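Local coordinates for protein probable exosome complex exonuclease 1 (PDB 3M7N) that probably degrades RNA from its 3' end as the catalytic subunit of the archaeal exosome and may also synthesise heteromeric RNA tails, at residues E[84-89]-E[130-135]. The protein carries 1 engineered substitution. Sequence-based numbering, arbitrary orientation.
Sequences FSVEER and LQADAG. With nucleotides of chain L.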
loop_
_atom_site.group_PDB
_atom_site.type_symbol
_atom_site.label_atom_id
_atom_site.label_comp_id
_atom_site.label_asym_id
_atom_site.label_seq_id
_atom_site.Cartn_x
_atom_site.Cartn_y
_atom_site.Cartn_z
ATOM N N PHE E 84 -18.244 -17.332 8.983
ATOM C CA PHE E 84 -19.177 -18.336 9.492
ATOM C C PHE E 84 -19.929 -19.078 8.373
ATOM O O PHE E 84 -20.863 -19.823 8.640
ATOM C CB PHE E 84 -20.203 -17.659 10.403
ATOM C CG PHE E 84 -20.911 -16.513 9.751
ATOM C CD1 PHE E 84 -20.645 -15.206 10.134
ATOM C CD2 PHE E 84 -21.828 -16.739 8.730
ATOM C CE1 PHE E 84 -21.297 -14.130 9.516
ATOM C CE2 PHE E 84 -22.491 -15.670 8.105
ATOM C CZ PHE E 84 -22.227 -14.368 8.495
ATOM N N SER E 85 -19.532 -18.868 7.124
ATOM C CA SER E 85 -20.273 -19.442 6.017
ATOM C C SER E 85 -19.885 -20.902 5.758
ATOM O O SER E 85 -20.603 -21.631 5.062
ATOM C CB SER E 85 -20.103 -18.596 4.760
ATOM O OG SER E 85 -18.775 -18.669 4.294
ATOM N N VAL E 86 -18.769 -21.331 6.341
ATOM C CA VAL E 86 -18.258 -22.673 6.097
ATOM C C VAL E 86 -18.196 -23.538 7.352
ATOM O O VAL E 86 -18.401 -23.068 8.463
ATOM C CB VAL E 86 -16.866 -22.646 5.430
ATOM C CG1 VAL E 86 -16.970 -22.155 4.002
ATOM C CG2 VAL E 86 -15.921 -21.777 6.223
ATOM N N GLU E 87 -17.902 -24.814 7.157
ATOM C CA GLU E 87 -17.953 -25.791 8.236
ATOM C C GLU E 87 -16.988 -25.430 9.370
ATOM O O GLU E 87 -17.342 -25.517 10.547
ATOM C CB GLU E 87 -17.666 -27.194 7.688
ATOM C CG GLU E 87 -18.858 -27.870 6.957
ATOM C CD GLU E 87 -19.090 -27.417 5.495
ATOM O OE1 GLU E 87 -18.224 -26.739 4.882
ATOM O OE2 GLU E 87 -20.165 -27.769 4.951
ATOM N N GLU E 88 -15.774 -25.026 9.000
ATOM C CA GLU E 88 -14.755 -24.617 9.963
ATOM C C GLU E 88 -14.492 -23.131 9.790
ATOM O O GLU E 88 -14.046 -22.709 8.723
ATOM C CB GLU E 88 -13.452 -25.384 9.712
ATOM C CG GLU E 88 -13.553 -26.908 9.831
ATOM C CD GLU E 88 -13.144 -27.421 11.208
ATOM O OE1 GLU E 88 -13.267 -26.658 12.196
ATOM O OE2 GLU E 88 -12.700 -28.590 11.296
ATOM N N ARG E 89 -14.760 -22.337 10.824
ATOM C CA ARG E 89 -14.649 -20.878 10.705
ATOM C C ARG E 89 -13.408 -20.489 9.912
ATOM O O ARG E 89 -12.305 -20.949 10.203
ATOM C CB ARG E 89 -14.619 -20.214 12.080
ATOM C CG ARG E 89 -14.744 -18.689 12.050
ATOM C CD ARG E 89 -13.520 -18.047 12.671
ATOM N NE ARG E 89 -13.590 -16.596 12.641
ATOM C CZ ARG E 89 -12.526 -15.807 12.563
ATOM N NH1 ARG E 89 -12.676 -14.486 12.540
ATOM N NH2 ARG E 89 -11.315 -16.342 12.502
ATOM N N LEU E 130 -22.850 -15.815 2.649
ATOM C CA LEU E 130 -23.294 -15.879 4.033
ATOM C C LEU E 130 -23.347 -17.320 4.492
ATOM O O LEU E 130 -23.144 -17.624 5.665
ATOM C CB LEU E 130 -24.674 -15.236 4.160
ATOM C CG LEU E 130 -24.661 -13.738 3.834
ATOM C CD1 LEU E 130 -26.060 -13.143 3.908
ATOM C CD2 LEU E 130 -23.684 -12.991 4.777
ATOM N N GLN E 131 -23.644 -18.217 3.558
ATOM C CA GLN E 131 -23.633 -19.628 3.862
ATOM C C GLN E 131 -23.204 -20.366 2.613
ATOM O O GLN E 131 -23.755 -20.138 1.522
ATOM C CB GLN E 131 -24.996 -20.127 4.358
ATOM C CG GLN E 131 -24.961 -21.589 4.836
ATOM C CD GLN E 131 -26.303 -22.084 5.360
ATOM O OE1 GLN E 131 -26.954 -22.924 4.733
ATOM N NE2 GLN E 131 -26.725 -21.563 6.507
ATOM N N ALA E 132 -22.221 -21.247 2.785
ATOM C CA ALA E 132 -21.536 -21.846 1.659
ATOM C C ALA E 132 -21.896 -23.297 1.465
ATOM O O ALA E 132 -21.961 -24.081 2.409
ATOM C CB ALA E 132 -20.039 -21.708 1.822
ATOM N N ASP E 133 -22.123 -23.653 0.215
ATOM C CA ASP E 133 -22.168 -25.053 -0.153
ATOM C C ASP E 133 -21.523 -25.164 -1.527
ATOM O O ASP E 133 -20.965 -24.183 -2.023
ATOM C CB ASP E 133 -23.599 -25.585 -0.142
ATOM C CG ASP E 133 -23.656 -27.070 0.141
ATOM O OD1 ASP E 133 -23.889 -27.461 1.309
ATOM O OD2 ASP E 133 -23.442 -27.850 -0.808
ATOM N N ALA E 134 -21.573 -26.346 -2.132
ATOM C CA ALA E 134 -21.004 -26.520 -3.458
ATOM C C ALA E 134 -21.648 -25.513 -4.400
ATOM O O ALA E 134 -22.825 -25.212 -4.272
ATOM C CB ALA E 134 -21.220 -27.951 -3.956
ATOM N N GLY E 135 -20.869 -24.980 -5.332
ATOM C CA GLY E 135 -21.400 -24.084 -6.331
ATOM C C GLY E 135 -21.562 -22.628 -5.920
ATOM O O GLY E 135 -22.169 -21.855 -6.676
ATOM P P C L 6 -14.855 -25.187 -4.863
ATOM O OP1 C L 6 -15.804 -25.288 -5.999
ATOM O OP2 C L 6 -13.598 -24.421 -5.043
ATOM O "O5'" C L 6 -15.641 -24.643 -3.569
ATOM C "C5'" C L 6 -16.882 -25.265 -3.229
ATOM C "C4'" C L 6 -17.155 -25.284 -1.736
ATOM O "O4'" C L 6 -16.003 -25.740 -0.982
ATOM C "C3'" C L 6 -17.441 -23.944 -1.080
ATOM O "O3'" C L 6 -18.709 -23.440 -1.496
ATOM C "C2'" C L 6 -17.419 -24.398 0.374
ATOM O "O2'" C L 6 -18.575 -25.132 0.757
ATOM C "C1'" C L 6 -16.189 -25.311 0.359
ATOM N N1 C L 6 -14.982 -24.597 0.856
ATOM C C2 C L 6 -14.800 -24.492 2.236
ATOM O O2 C L 6 -15.636 -25.007 2.990
ATOM N N3 C L 6 -13.712 -23.837 2.708
ATOM C C4 C L 6 -12.833 -23.301 1.856
ATOM N N4 C L 6 -11.773 -22.663 2.377
ATOM C C5 C L 6 -13.008 -23.400 0.439
ATOM C C6 C L 6 -14.087 -24.047 -0.014
#
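The ring of Phe84 turns its edge to the backbone of Leu130: Leu130 O lies near the ring plane, 3.2 Å from CE2 of Phe84, while CZ meets the Leu130 side chain at CD2 (4.2 Å). A chi1 of 54° sets CG between the backbone N and the carbonyl carbon and brings the CE2 edge of the ring up to Leu130 O. The same carbonyl is also approached by Ser85, whose CB is 3.3 Å from Leu130 O; the Ser85 hydroxyl, by contrast, bonds back to Ala82 O within its own loop.

One backbone hydrogen bond joins the two segments, Ala132 N donating its N-H to Ser85 O at 2.8 Å. The example combines this single bond with short apolar contacts on two irregular loops: beside it the methyl of Ala132 packs on CG1 of Val86 (3.8 Å).

That pair opens onto the RNA. Val86 CG1 lies 3.3 Å from O2 of nucleotide C6 of chain L. From the other loop, Asp133 O has the ribose O3' of C6 placed 2.4 Å away, too short for the detail of this bond to be trusted. Residues 84-89 thus border the base, and 130-135 runs beside the ribose. Lys44 of the exosome exonuclease 2 chain ties both together, forming salt bridges with Glu87 and Asp133; Lys177 is a further partner of Glu87.

Within the RNase PH fold, the loop of residues 84-89 follows strand 74-81 and precedes helix 96-110, whereas 130-135 leaves the parallel neighbouring strand 122-129 through a classic beta bulge, in which Leu130 and Gln131 both face Lys51 of strand 50-60, and ends with Gly135 at the N-cap of helix 136-150.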